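Local atomic coordinates of PlaB phospholipase (Legionella pneumophila, PDB entry 6ZTI), a protein that is a phospholipase of the alpha/beta-hydrolase type that binds NAD(H), which drives its tetramerization and thereby controls its activity. Residues N338-I343 and T392-Y397. Residues are numbered along the deposited sequence; the frame is centred on the assembly and turned at random.
Sequences NRYSMI and TYFLDY. With SND (thionicotinamide-adenine-dinucleotide), chain J.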
ATOM      1  N   ASN B 338     -29.523  -8.838 -23.667  1.00 12.41           N
ATOM      2  CA  ASN B 338     -29.159  -8.862 -25.078  1.00 12.98           C
ATOM      3  C   ASN B 338     -28.017  -9.852 -25.262  1.00 11.42           C
ATOM      4  O   ASN B 338     -27.971 -10.869 -24.570  1.00 13.38           O
ATOM      5  CB  ASN B 338     -28.790  -7.458 -25.564  1.00  7.67           C
ATOM      6  CG  ASN B 338     -29.998  -6.532 -25.628  1.00 14.06           C
ATOM      7  OD1 ASN B 338     -31.066  -6.926 -26.086  1.00 18.78           O
ATOM      8  ND2 ASN B 338     -29.841  -5.313 -25.137  1.00 18.92           N
ATOM      9  N   ARG B 339     -27.110  -9.581 -26.197  1.00 10.62           N
ATOM     10  CA  ARG B 339     -25.875 -10.331 -26.364  1.00  6.26           C
ATOM     11  C   ARG B 339     -24.722  -9.359 -26.189  1.00  7.86           C
ATOM     12  O   ARG B 339     -24.839  -8.181 -26.540  1.00  9.90           O
ATOM     13  CB  ARG B 339     -25.838 -11.023 -27.725  1.00  8.27           C
ATOM     14  CG  ARG B 339     -27.135 -11.726 -28.047  1.00 15.59           C
ATOM     15  CD  ARG B 339     -27.144 -12.315 -29.416  1.00 17.85           C
ATOM     16  NE  ARG B 339     -26.942 -11.311 -30.448  1.00 15.67           N
ATOM     17  CZ  ARG B 339     -26.687 -11.600 -31.715  1.00 23.42           C
ATOM     18  NH1 ARG B 339     -26.622 -12.867 -32.107  1.00 20.15           N
ATOM     19  NH2 ARG B 339     -26.499 -10.621 -32.587  1.00 19.61           N
ATOM     20  N   TYR B 340     -23.621  -9.841 -25.603  1.00  5.08           N
ATOM     21  CA  TYR B 340     -22.560  -8.966 -25.123  1.00 10.74           C
ATOM     22  C   TYR B 340     -21.186  -9.402 -25.625  1.00 12.31           C
ATOM     23  O   TYR B 340     -20.962 -10.570 -25.946  1.00  8.70           O
ATOM     24  CB  TYR B 340     -22.595  -8.909 -23.568  1.00 11.35           C
ATOM     25  CG  TYR B 340     -23.975  -8.523 -23.050  1.00  6.80           C
ATOM     26  CD1 TYR B 340     -24.962  -9.470 -22.900  1.00  7.69           C
ATOM     27  CD2 TYR B 340     -24.297  -7.200 -22.755  1.00  9.19           C
ATOM     28  CE1 TYR B 340     -26.224  -9.128 -22.458  1.00  5.97           C
ATOM     29  CE2 TYR B 340     -25.553  -6.852 -22.322  1.00  8.41           C
ATOM     30  CZ  TYR B 340     -26.510  -7.825 -22.171  1.00 13.07           C
ATOM     31  OH  TYR B 340     -27.768  -7.521 -21.738  1.00 12.39           O
ATOM     32  N   SER B 341     -20.270  -8.428 -25.714  1.00  7.73           N
ATOM     33  CA  SER B 341     -18.884  -8.636 -26.110  1.00  3.78           C
ATOM     34  C   SER B 341     -17.974  -8.159 -24.986  1.00  4.77           C
ATOM     35  O   SER B 341     -18.273  -7.168 -24.313  1.00  9.54           O
ATOM     36  CB  SER B 341     -18.546  -7.892 -27.398  1.00  7.37           C
ATOM     37  OG  SER B 341     -19.456  -8.216 -28.438  1.00 10.09           O
ATOM     38  N   MET B 342     -16.868  -8.869 -24.775  1.00  6.66           N
ATOM     39  CA  MET B 342     -15.889  -8.505 -23.765  1.00  7.08           C
ATOM     40  C   MET B 342     -14.566  -8.216 -24.455  1.00  5.73           C
ATOM     41  O   MET B 342     -14.142  -8.957 -25.349  1.00  9.52           O
ATOM     42  CB  MET B 342     -15.740  -9.612 -22.726  1.00  6.99           C
ATOM     43  CG  MET B 342     -14.998  -9.181 -21.503  1.00 10.99           C
ATOM     44  SD  MET B 342     -15.249 -10.271 -20.110  1.00  9.35           S
ATOM     45  CE  MET B 342     -13.818 -11.320 -20.273  1.00 10.85           C
ATOM     46  N   ILE B 343     -13.951  -7.113 -24.078  1.00  7.20           N
ATOM     47  CA  ILE B 343     -12.661  -6.710 -24.599  1.00  6.33           C
ATOM     48  C   ILE B 343     -11.689  -6.719 -23.436  1.00  5.37           C
ATOM     49  O   ILE B 343     -11.967  -6.127 -22.387  1.00  9.20           O
ATOM     50  CB  ILE B 343     -12.713  -5.319 -25.249  1.00 10.49           C
ATOM     51  CG1 ILE B 343     -13.889  -5.210 -26.215  1.00 15.17           C
ATOM     52  CG2 ILE B 343     -11.371  -5.036 -25.960  1.00  8.45           C
ATOM     53  CD1 ILE B 343     -13.949  -3.867 -26.931  1.00 11.06           C
ATOM     54  N   THR B 392     -10.554  -4.398 -18.737  1.00  6.71           N
ATOM     55  CA  THR B 392     -11.593  -5.200 -19.370  1.00 11.67           C
ATOM     56  C   THR B 392     -12.874  -4.381 -19.483  1.00  6.45           C
ATOM     57  O   THR B 392     -13.405  -3.906 -18.474  1.00 10.26           O
ATOM     58  CB  THR B 392     -11.826  -6.498 -18.583  1.00  7.12           C
ATOM     59  OG1 THR B 392     -10.627  -7.294 -18.595  1.00 10.67           O
ATOM     60  CG2 THR B 392     -12.928  -7.295 -19.199  1.00 10.10           C
ATOM     61  N   TYR B 393     -13.371  -4.229 -20.703  1.00  6.27           N
ATOM     62  CA  TYR B 393     -14.668  -3.616 -20.960  1.00  6.29           C
ATOM     63  C   TYR B 393     -15.664  -4.692 -21.350  1.00  7.28           C
ATOM     64  O   TYR B 393     -15.325  -5.634 -22.066  1.00  8.06           O
ATOM     65  CB  TYR B 393     -14.599  -2.580 -22.093  1.00  9.74           C
ATOM     66  CG  TYR B 393     -14.469  -1.134 -21.633  1.00  9.51           C
ATOM     67  CD1 TYR B 393     -13.351  -0.703 -20.955  1.00 11.22           C
ATOM     68  CD2 TYR B 393     -15.460  -0.211 -21.906  1.00 11.06           C
ATOM     69  CE1 TYR B 393     -13.226   0.603 -20.536  1.00 11.15           C
ATOM     70  CE2 TYR B 393     -15.344   1.112 -21.493  1.00 15.71           C
ATOM     71  CZ  TYR B 393     -14.224   1.514 -20.820  1.00  7.89           C
ATOM     72  OH  TYR B 393     -14.105   2.826 -20.408  1.00 11.15           O
ATOM     73  N   PHE B 394     -16.899  -4.514 -20.907  1.00  7.68           N
ATOM     74  CA  PHE B 394     -18.015  -5.389 -21.212  1.00  6.00           C
ATOM     75  C   PHE B 394     -19.087  -4.535 -21.868  1.00  6.25           C
ATOM     76  O   PHE B 394     -19.548  -3.546 -21.274  1.00  6.57           O
ATOM     77  CB  PHE B 394     -18.512  -6.043 -19.919  1.00  7.94           C
ATOM     78  CG  PHE B 394     -19.445  -7.199 -20.122  1.00 10.42           C
ATOM     79  CD1 PHE B 394     -19.162  -8.190 -21.058  1.00  7.98           C
ATOM     80  CD2 PHE B 394     -20.581  -7.321 -19.339  1.00 11.91           C
ATOM     81  CE1 PHE B 394     -20.019  -9.243 -21.224  1.00  6.85           C
ATOM     82  CE2 PHE B 394     -21.433  -8.376 -19.500  1.00 10.14           C
ATOM     83  CZ  PHE B 394     -21.158  -9.335 -20.450  1.00 10.18           C
ATOM     84  N   LEU B 395     -19.476  -4.912 -23.084  1.00  5.84           N
ATOM     85  CA  LEU B 395     -20.298  -4.081 -23.943  1.00  5.82           C
ATOM     86  C   LEU B 395     -21.517  -4.848 -24.419  1.00 10.07           C
ATOM     87  O   LEU B 395     -21.482  -6.072 -24.592  1.00  5.80           O
ATOM     88  CB  LEU B 395     -19.523  -3.601 -25.186  1.00  7.19           C
ATOM     89  CG  LEU B 395     -18.156  -2.976 -24.941  1.00  9.40           C
ATOM     90  CD1 LEU B 395     -17.507  -2.695 -26.301  1.00  8.53           C
ATOM     91  CD2 LEU B 395     -18.249  -1.723 -24.107  1.00 11.83           C
ATOM     92  N   ASP B 396     -22.582  -4.095 -24.674  1.00  7.79           N
ATOM     93  CA  ASP B 396     -23.799  -4.637 -25.264  1.00  9.32           C
ATOM     94  C   ASP B 396     -23.608  -4.654 -26.772  1.00  6.58           C
ATOM     95  O   ASP B 396     -23.600  -3.606 -27.423  1.00  9.83           O
ATOM     96  CB  ASP B 396     -25.009  -3.803 -24.853  1.00  8.89           C
ATOM     97  CG  ASP B 396     -26.326  -4.409 -25.295  1.00 14.20           C
ATOM     98  OD1 ASP B 396     -26.400  -4.934 -26.425  1.00 12.47           O
ATOM     99  OD2 ASP B 396     -27.300  -4.356 -24.508  1.00 16.97           O
ATOM    100  N   TYR B 397     -23.450  -5.845 -27.335  1.00  9.32           N
ATOM    101  CA  TYR B 397     -23.163  -5.931 -28.756  1.00 10.03           C
ATOM    102  C   TYR B 397     -24.356  -5.495 -29.595  1.00  9.16           C
ATOM    103  O   TYR B 397     -24.190  -4.865 -30.642  1.00  9.73           O
ATOM    104  CB  TYR B 397     -22.764  -7.349 -29.133  1.00  6.33           C
ATOM    105  CG  TYR B 397     -22.559  -7.485 -30.622  1.00  8.01           C
ATOM    106  CD1 TYR B 397     -23.619  -7.795 -31.460  1.00 13.74           C
ATOM    107  CD2 TYR B 397     -21.309  -7.260 -31.197  1.00 10.76           C
ATOM    108  CE1 TYR B 397     -23.441  -7.905 -32.824  1.00 16.87           C
ATOM    109  CE2 TYR B 397     -21.122  -7.366 -32.561  1.00 12.10           C
ATOM    110  CZ  TYR B 397     -22.197  -7.683 -33.370  1.00 16.89           C
ATOM    111  OH  TYR B 397     -22.036  -7.804 -34.733  1.00 22.64           O
TER
HETATM  112  PA  SND J 503     -21.803   6.945 -20.415  1.00 10.28           P
HETATM  113  O1A SND J 503     -21.228   8.183 -21.048  1.00  9.33           O
HETATM  114  O2A SND J 503     -22.617   7.134 -19.186  1.00 13.35           O
HETATM  115  O5B SND J 503     -20.589   5.925 -20.092  1.00  9.34           O
HETATM  116  C5B SND J 503     -20.744   4.614 -19.523  1.00 16.74           C
HETATM  117  C4B SND J 503     -19.358   4.180 -19.109  1.00  7.09           C
HETATM  118  O4B SND J 503     -18.492   4.096 -20.267  1.00 12.61           O
HETATM  119  C3B SND J 503     -18.653   5.141 -18.165  1.00  8.26           C
HETATM  120  O3B SND J 503     -17.708   4.407 -17.414  1.00  8.39           O
HETATM  121  C2B SND J 503     -17.953   6.093 -19.128  1.00  7.63           C
HETATM  122  O2B SND J 503     -16.862   6.750 -18.495  1.00  6.68           O
HETATM  123  C1B SND J 503     -17.495   5.101 -20.200  1.00  6.20           C
HETATM  124  N9A SND J 503     -17.328   5.673 -21.530  1.00  7.38           N
HETATM  125  C8A SND J 503     -18.127   6.599 -22.150  1.00  8.57           C
HETATM  126  N7A SND J 503     -17.723   6.933 -23.353  1.00 12.94           N
HETATM  127  C5A SND J 503     -16.576   6.173 -23.538  1.00 11.09           C
HETATM  128  C6A SND J 503     -15.675   6.060 -24.612  1.00  9.51           C
HETATM  129  N6A SND J 503     -15.774   6.763 -25.739  1.00  5.25           N
HETATM  130  N1A SND J 503     -14.648   5.186 -24.483  1.00  8.67           N
HETATM  131  C2A SND J 503     -14.536   4.487 -23.350  1.00  8.06           C
HETATM  132  N3A SND J 503     -15.312   4.525 -22.262  1.00  6.94           N
HETATM  133  C4A SND J 503     -16.323   5.391 -22.422  1.00  9.77           C
HETATM  134  O3  SND J 503     -22.695   6.101 -21.424  1.00 10.33           O
HETATM  135  PN  SND J 503     -23.650   6.463 -22.650  1.00 11.44           P
HETATM  136  O1N SND J 503     -24.407   7.696 -22.331  1.00 11.31           O
HETATM  137  O2N SND J 503     -24.377   5.235 -23.017  1.00 11.41           O
HETATM  138  O5D SND J 503     -22.554   6.836 -23.750  1.00  9.18           O
HETATM  139  C5D SND J 503     -22.896   6.903 -25.151  1.00  7.28           C
HETATM  140  C4D SND J 503     -22.001   7.916 -25.823  1.00  9.48           C
HETATM  141  O4D SND J 503     -22.402   9.256 -25.459  1.00  9.76           O
HETATM  142  C3D SND J 503     -20.519   7.823 -25.472  1.00  9.60           C
HETATM  143  O3D SND J 503     -19.778   8.155 -26.631  1.00 10.33           O
HETATM  144  C2D SND J 503     -20.342   8.914 -24.419  1.00  6.41           C
HETATM  145  O2D SND J 503     -19.004   9.397 -24.386  1.00  9.59           O
HETATM  146  C1D SND J 503     -21.294   9.965 -24.963  1.00  8.44           C
HETATM  147  N1N SND J 503     -21.783  10.904 -23.870  1.00  9.44           N
HETATM  148  C2N SND J 503     -21.550  12.220 -24.002  1.00 14.54           C
HETATM  149  C3N SND J 503     -22.058  13.108 -23.073  1.00 11.63           C
HETATM  150  C7N SND J 503     -21.815  14.570 -23.189  1.00 12.67           C
HETATM  151  S7N SND J 503     -22.520  15.641 -22.126  1.00 39.15           S
HETATM  152  N7N SND J 503     -21.021  14.970 -24.161  1.00 11.79           N
HETATM  153  C4N SND J 503     -22.797  12.602 -22.008  1.00 12.74           C
HETATM  154  C5N SND J 503     -23.005  11.242 -21.892  1.00 15.24           C
HETATM  155  C6N SND J 503     -22.488  10.400 -22.840  1.00  7.88           C
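Ser-341 and Leu-395 trade backbone hydrogen bonds in both directions, and Ile-343 does the same with Tyr-393, with Ile-343 N to Tyr-393 O at 2.9 Å nearly straight. Between and beyond these lie the non-hydrogen-bonded pairs Met-342 with Phe-394 and Tyr-340 with Asp-396. The ladder runs one bond further, from Tyr-397 N to Arg-339 O, just where the second strand turns into helix 397-404.

Polar side chains fasten this end. Asn-338 ND2 reaches the syn lone pair of Asp-396 OD2 at 2.8 Å; OD2 lies close to the amide plane, although the carboxylate as a whole is turned 56° against it. The other oxygen, OD1, accepts from Ile-399 N, which makes Asp-396 the N-cap of the helix. Tyr-340 OH in turn takes the N-H of Asn-338, tying the tyrosine hydroxyl back to the residue two before it.

The two segments form an antiparallel pair within the large mixed sheet that stands beside the parallel alpha/beta-hydrolase sheet; strands 378-383 and 452-463 continue it on either side.

On the face of Tyr-340 and Phe-394, CG of Phe-394 stands anti to its backbone N (chi1 -167°), which brings CZ to 3.5 Å from Tyr-340 CB. The rings are slid apart and barely overlap, their centroids 5.5 Å from each other. Met-342 SD sits oblique to the phenylalanine ring in a Met-aromatic contact, and Arg-222 adds a cation-pi contact.

On the other face, Ile-343 CD1 meets Leu-395 CD1 at 3.8 Å. The ring of Tyr-393 leads away from 338-343; its OH donates to N3A of one thionicotinamide-adenine-dinucleotide at 2.8 Å and is also hydrogen-bonded to N6A of another.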